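Endoglucanase E-5 (Thermobifida fusca, PDB 2CKS) hydrolyses internal beta-1,4-glucosidic linkages of cellulose, lichenin and cereal beta-D-glucans through its family 5 glycoside hydrolase catalytic domain. Local coordinates at residues A[30-35]-A[61-66]; A[229-234]-A[263-268]. All blocks are in the same frame, centred on the assembly; numbering follows the deposited sequence. Where two conformers were deposited one is given.

Interaction 1: A[30-35]-A[61-66]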
loop_
_atom_site.group_PDB
_atom_site.type_symbol
_atom_site.label_atom_id
_atom_site.label_comp_id
_atom_site.label_asym_id
_atom_site.label_seq_id
_atom_site.Cartn_x
_atom_site.Cartn_y
_atom_site.Cartn_z
ATOM N N GLY A 30 5.029 -0.279 -7.483
ATOM C CA GLY A 30 3.838 -0.750 -8.151
ATOM C C GLY A 30 2.648 0.158 -7.949
ATOM O O GLY A 30 2.805 1.360 -7.836
ATOM N N MET A 31 1.463 -0.446 -7.914
ATOM C CA MET A 31 0.209 0.275 -7.903
ATOM C C MET A 31 -0.694 -0.239 -6.811
ATOM O O MET A 31 -0.691 -1.426 -6.491
ATOM C CB MET A 31 -0.527 0.051 -9.228
ATOM C CG MET A 31 0.105 0.703 -10.442
ATOM S SD MET A 31 0.222 2.516 -10.302
ATOM C CE MET A 31 -1.498 2.950 -10.115
ATOM N N SER A 32 -1.487 0.668 -6.269
ATOM C CA SER A 32 -2.609 0.335 -5.412
ATOM C C SER A 32 -3.888 0.286 -6.220
ATOM O O SER A 32 -4.124 1.161 -7.047
ATOM C CB SER A 32 -2.776 1.390 -4.327
ATOM O OG SER A 32 -3.804 1.018 -3.419
ATOM N N THR A 33 -4.724 -0.715 -5.986
ATOM C CA THR A 33 -6.098 -0.650 -6.467
ATOM C C THR A 33 -6.814 0.459 -5.721
ATOM O O THR A 33 -6.364 0.933 -4.670
ATOM C CB THR A 33 -6.894 -1.968 -6.255
ATOM O OG1 THR A 33 -7.197 -2.145 -4.864
ATOM C CG2 THR A 33 -6.085 -3.192 -6.680
ATOM N N HIS A 34 -7.948 0.869 -6.273
ATOM C CA HIS A 34 -8.876 1.701 -5.534
ATOM C C HIS A 34 -9.717 0.713 -4.723
ATOM O O HIS A 34 -9.451 -0.493 -4.718
ATOM C CB HIS A 34 -9.704 2.545 -6.503
ATOM C CG HIS A 34 -10.296 3.784 -5.895
ATOM N ND1 HIS A 34 -10.407 4.967 -6.598
ATOM C CD2 HIS A 34 -10.827 4.026 -4.673
ATOM C CE1 HIS A 34 -10.975 5.881 -5.831
ATOM N NE2 HIS A 34 -11.238 5.336 -4.658
ATOM N N GLY A 35 -10.732 1.188 -4.030
ATOM C CA GLY A 35 -11.505 0.315 -3.177
ATOM C C GLY A 35 -12.203 -0.733 -4.012
ATOM O O GLY A 35 -12.859 -0.390 -4.990
ATOM N N ARG A 61 -1.063 -3.426 -4.332
ATOM C CA ARG A 61 -1.752 -3.285 -3.067
ATOM C C ARG A 61 -3.245 -3.436 -3.314
ATOM O O ARG A 61 -3.826 -2.724 -4.141
ATOM C CB ARG A 61 -1.424 -1.931 -2.478
ATOM C CG ARG A 61 -2.176 -1.549 -1.226
ATOM C CD ARG A 61 -1.795 -0.163 -0.893
ATOM N NE ARG A 61 -2.210 0.387 0.379
ATOM C CZ ARG A 61 -2.954 1.483 0.512
ATOM N NH1 ARG A 61 -3.505 2.100 -0.526
ATOM N NH2 ARG A 61 -3.170 1.955 1.714
ATOM N N LEU A 62 -3.853 -4.387 -2.609
ATOM C CA LEU A 62 -5.276 -4.666 -2.715
ATOM C C LEU A 62 -6.028 -3.919 -1.618
ATOM O O LEU A 62 -5.988 -4.306 -0.451
ATOM C CB LEU A 62 -5.509 -6.174 -2.598
ATOM C CG LEU A 62 -4.726 -7.039 -3.589
ATOM C CD1 LEU A 62 -4.907 -8.515 -3.256
ATOM C CD2 LEU A 62 -5.142 -6.757 -5.016
ATOM N N SER A 63 -6.700 -2.834 -1.989
ATOM C CA SER A 63 -7.294 -1.929 -1.026
ATOM C C SER A 63 -8.737 -2.316 -0.774
ATOM O O SER A 63 -9.586 -2.193 -1.652
ATOM C CB SER A 63 -7.199 -0.482 -1.509
ATOM O OG SER A 63 -5.838 -0.072 -1.559
ATOM N N MET A 64 -8.994 -2.803 0.426
ATOM C CA MET A 64 -10.330 -3.204 0.835
ATOM C C MET A 64 -10.834 -2.278 1.933
ATOM O O MET A 64 -10.433 -2.389 3.091
ATOM C CB MET A 64 -10.316 -4.643 1.344
ATOM C CG MET A 64 -11.701 -5.186 1.727
ATOM S SD MET A 64 -11.623 -6.868 2.328
ATOM C CE MET A 64 -10.928 -6.583 3.967
ATOM N N TYR A 65 -11.707 -1.349 1.561
ATOM C CA TYR A 65 -12.398 -0.519 2.532
ATOM C C TYR A 65 -13.263 -1.405 3.418
ATOM O O TYR A 65 -13.709 -2.470 3.005
ATOM C CB TYR A 65 -13.307 0.489 1.850
ATOM C CG TYR A 65 -12.654 1.698 1.232
ATOM C CD1 TYR A 65 -11.828 1.582 0.125
ATOM C CD2 TYR A 65 -12.908 2.969 1.730
ATOM C CE1 TYR A 65 -11.265 2.690 -0.471
ATOM C CE2 TYR A 65 -12.342 4.091 1.140
ATOM C CZ TYR A 65 -11.525 3.940 0.040
ATOM O OH TYR A 65 -10.954 5.041 -0.559
ATOM N N ILE A 66 -13.477 -0.958 4.649
ATOM C CA ILE A 66 -14.271 -1.705 5.619
ATOM C C ILE A 66 -15.654 -1.068 5.738
ATOM O O ILE A 66 -16.666 -1.743 5.585
ATOM C CB ILE A 66 -13.542 -1.755 6.987
ATOM C CG1 ILE A 66 -12.042 -2.060 6.806
ATOM C CG2 ILE A 66 -14.228 -2.770 7.905
ATOM C CD1 ILE A 66 -11.733 -3.320 6.062
#
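Arg61 meets Ser32 with both backbone and side chain where the first two parallel strands of the TIM barrel run together. Its amide bonds to Met31 O, and Arg61 O receives Thr33 N at 2.9 Å, the two bonds of a parallel bridge that leaves the CA atoms of Ser32 and Arg61 4.4 Å apart. On the barrel's inner side the Arg61 chain, extended from CG to NE, passes Ser32 OG, which lies 3.4 Å from Arg61 CD. Arg61 NH1 then bonds Ser32 OG at 3.1 Å, the hydroxyl lying at the guanidinium edge, close to its plane. Ser32 OG in turn donates a hydrogen bond to Thr33 O.

Beyond the bridge a side chain stands in for the backbone acceptor. Thr33 OG1, placed between its own N and carbonyl carbon (chi1 72°), takes the nearly straight bond from Ser63 N at 3.0 Å and donates to His34 O. Thr33 CG2 rests against Leu62 CD2 at 4.0 Å. Further on, Gly35 CA packs on Tyr65 CD1 at 3.6 Å.

Arg61 NH2 bonds Asn138 OD1, and salt bridges tie Arg61 to Glu135 and to Glu231, the probable nucleophile, which places this contact beside the catalytic centre; Ser63 OG bonds Asp99 of strand 95-101. Strand 262-265 adjoins the other edge of strand 29-32, while helix 75-90 covers Leu62 from outside the barrel.

Interaction 2: A[229-234]-A[263-268]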
loop_
_atom_site.group_PDB
_atom_site.type_symbol
_atom_site.label_atom_id
_atom_site.label_comp_id
_atom_site.label_asym_id
_atom_site.label_seq_id
_atom_site.Cartn_x
_atom_site.Cartn_y
_atom_site.Cartn_z
ATOM N N VAL A 229 5.859 3.295 1.218
ATOM C CA VAL A 229 4.877 4.269 0.799
ATOM C C VAL A 229 3.711 3.515 0.144
ATOM O O VAL A 229 3.693 3.297 -1.057
ATOM C CB VAL A 229 5.508 5.343 -0.109
ATOM C CG1 VAL A 229 4.447 6.249 -0.707
ATOM C CG2 VAL A 229 6.514 6.160 0.708
ATOM N N THR A 230 2.743 3.097 0.956
ATOM C CA THR A 230 1.651 2.257 0.453
ATOM C C THR A 230 0.604 3.034 -0.342
ATOM O O THR A 230 -0.231 2.434 -1.005
ATOM C CB THR A 230 0.965 1.476 1.584
ATOM O OG1 THR A 230 0.580 2.364 2.631
ATOM C CG2 THR A 230 1.913 0.500 2.249
ATOM N N GLU A 231 0.657 4.359 -0.294
ATOM C CA GLU A 231 -0.278 5.167 -1.056
ATOM C C GLU A 231 0.319 6.536 -1.312
ATOM O O GLU A 231 0.686 7.232 -0.377
ATOM C CB GLU A 231 -1.578 5.301 -0.277
ATOM C CG GLU A 231 -2.744 5.786 -1.100
ATOM C CD GLU A 231 -3.995 5.907 -0.262
ATOM O OE1 GLU A 231 -4.504 7.040 -0.126
ATOM O OE2 GLU A 231 -4.456 4.870 0.259
ATOM N N PHE A 232 0.421 6.924 -2.578
ATOM C CA PHE A 232 0.774 8.305 -2.898
ATOM C C PHE A 232 0.156 8.755 -4.198
ATOM O O PHE A 232 -0.246 7.947 -5.031
ATOM C CB PHE A 232 2.294 8.523 -2.948
ATOM C CG PHE A 232 2.936 8.083 -4.237
ATOM C CD1 PHE A 232 3.259 6.764 -4.441
ATOM C CD2 PHE A 232 3.220 8.997 -5.242
ATOM C CE1 PHE A 232 3.851 6.348 -5.607
ATOM C CE2 PHE A 232 3.809 8.576 -6.439
ATOM C CZ PHE A 232 4.125 7.240 -6.612
ATOM N N GLY A 233 0.085 10.065 -4.354
ATOM C CA GLY A 233 -0.405 10.676 -5.566
ATOM C C GLY A 233 0.483 11.829 -5.976
ATOM O O GLY A 233 1.288 12.337 -5.188
ATOM N N THR A 234 0.308 12.255 -7.221
ATOM C CA THR A 234 1.027 13.404 -7.754
ATOM C C THR A 234 0.178 14.664 -7.699
ATOM O O THR A 234 0.674 15.743 -8.009
ATOM C CB THR A 234 1.482 13.142 -9.209
ATOM O OG1 THR A 234 0.358 12.800 -10.029
ATOM C CG2 THR A 234 2.399 11.940 -9.300
ATOM N N THR A 263 3.526 2.109 -3.759
ATOM C CA THR A 263 2.389 1.764 -4.601
ATOM C C THR A 263 1.549 3.014 -4.803
ATOM O O THR A 263 1.024 3.570 -3.835
ATOM C CB THR A 263 1.531 0.619 -3.971
ATOM O OG1 THR A 263 1.348 0.826 -2.561
ATOM C CG2 THR A 263 2.233 -0.710 -4.086
ATOM N N LYS A 264 1.408 3.452 -6.053
ATOM C CA LYS A 264 0.699 4.686 -6.350
ATOM C C LYS A 264 -0.814 4.478 -6.327
ATOM O O LYS A 264 -1.324 3.453 -6.773
ATOM C CB LYS A 264 1.112 5.246 -7.716
ATOM C CG LYS A 264 0.363 6.519 -8.096
ATOM C CD LYS A 264 0.885 7.172 -9.343
ATOM C CE LYS A 264 0.269 8.541 -9.515
ATOM N NZ LYS A 264 -1.222 8.493 -9.543
ATOM N N TRP A 265 -1.515 5.482 -5.814
ATOM C CA TRP A 265 -2.968 5.542 -5.841
ATOM C C TRP A 265 -3.354 6.210 -7.160
ATOM O O TRP A 265 -2.961 7.354 -7.383
ATOM C CB TRP A 265 -3.408 6.420 -4.673
ATOM C CG TRP A 265 -4.863 6.452 -4.356
ATOM C CD1 TRP A 265 -5.702 7.507 -4.530
ATOM C CD2 TRP A 265 -5.645 5.420 -3.729
ATOM N NE1 TRP A 265 -6.965 7.186 -4.096
ATOM C CE2 TRP A 265 -6.956 5.914 -3.596
ATOM C CE3 TRP A 265 -5.374 4.119 -3.287
ATOM C CZ2 TRP A 265 -7.985 5.163 -3.031
ATOM C CZ3 TRP A 265 -6.398 3.371 -2.734
ATOM C CH2 TRP A 265 -7.688 3.902 -2.608
ATOM N N ASN A 266 -4.081 5.556 -8.066
ATOM C CA ASN A 266 -4.580 4.185 -7.955
ATOM C C ASN A 266 -4.824 3.593 -9.360
ATOM O O ASN A 266 -4.875 4.335 -10.349
ATOM C CB ASN A 266 -5.877 4.166 -7.145
ATOM C CG ASN A 266 -6.977 4.993 -7.786
ATOM O OD1 ASN A 266 -7.629 4.544 -8.731
ATOM N ND2 ASN A 266 -7.171 6.220 -7.295
ATOM N N TYR A 267 -4.986 2.268 -9.415
ATOM C CA TYR A 267 -5.193 1.497 -10.642
ATOM C C TYR A 267 -6.694 1.291 -10.882
ATOM O O TYR A 267 -7.260 0.221 -10.593
ATOM C CB TYR A 267 -4.483 0.141 -10.506
ATOM C CG TYR A 267 -4.140 -0.537 -11.809
ATOM C CD1 TYR A 267 -3.180 0.000 -12.671
ATOM C CD2 TYR A 267 -4.761 -1.726 -12.177
ATOM C CE1 TYR A 267 -2.846 -0.634 -13.859
ATOM C CE2 TYR A 267 -4.435 -2.361 -13.377
ATOM C CZ TYR A 267 -3.481 -1.810 -14.210
ATOM O OH TYR A 267 -3.176 -2.438 -15.397
ATOM N N SER A 268 -7.348 2.348 -11.344
ATOM C CA SER A 268 -8.785 2.340 -11.637
ATOM C C SER A 268 -9.077 3.393 -12.691
ATOM O O SER A 268 -8.201 4.170 -13.062
ATOM C CB SER A 268 -9.614 2.635 -10.387
ATOM O OG SER A 268 -9.753 4.027 -10.169
HETATM O O HOH W 1 -1.637 10.881 -8.906
#
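Glu231 runs alongside Trp265, both side chains reaching into the barrel. With CG anti to the backbone N (chi1 -164°) and the chain extended beyond it, the carboxylate of Glu231 stacks over one face of the indole near its rim, the two planes 23° apart. Glu231 OE2 comes to 3.7 Å from Trp265 CE3, and Asn266 CB sits on the opposite indole face. Glu231, the probable nucleophile, binds a zinc ion through OE1, which also bonds Tyr206, while OE2 faces Arg61. Cutting this side chain back to an alanine is likely to leave the Arg61 guanidinium short of a carboxylate partner, the zinc ion short of a ligand and that indole face uncovered.

Lys264 passes across the Phe232 ring outside the barrel. Lys264 CB touches Phe232 CE1 at 3.6 Å, and CG makes a CH-pi contact over the ring face. In one of its two conformers, Lys264 bends at its end to bring NZ to Trp265 O at 3.0 Å. A water accepts a hydrogen bond from Thr234 N; its link to the lysine is doubtful.

Trp265 N bonds Phe232 O at 2.9 Å and Thr263 N bonds Val229 O. Thr263 OG1 donates to Thr230 O at 2.7 Å from above the carbonyl plane. Phe232 N is buried without a partner, in keeping with strands inclined by 45°.

Helix 245-258 connects these strands as a beta-alpha-beta unit; strand 199-206 flanks strand 227-233, and helix 295-304 packs on Thr234 and Lys264.

How the interactions relate
Both contacts are buried in the core of one eight-stranded barrel, with centres 9 Å apart. Interaction 1 joins the first and second strands, interaction 2 the seventh and eighth; the first and eighth are neighbours, so the two meet where the barrel closes. There Ser32 N lies 2.8 Å from Lys264 O and Ser32 O 2.8 Å from Tyr267 N, both probable hydrogen bonds. Both pairs run parallel, but the first is almost aligned and the second splayed. Interaction 1 is rich in hydroxyl and guanidinium bonds, whereas interaction 2 adds a carboxylate-indole stack and a CH-pi contact to a few backbone and threonine bonds. The inward ends of both meet at the catalytic centre.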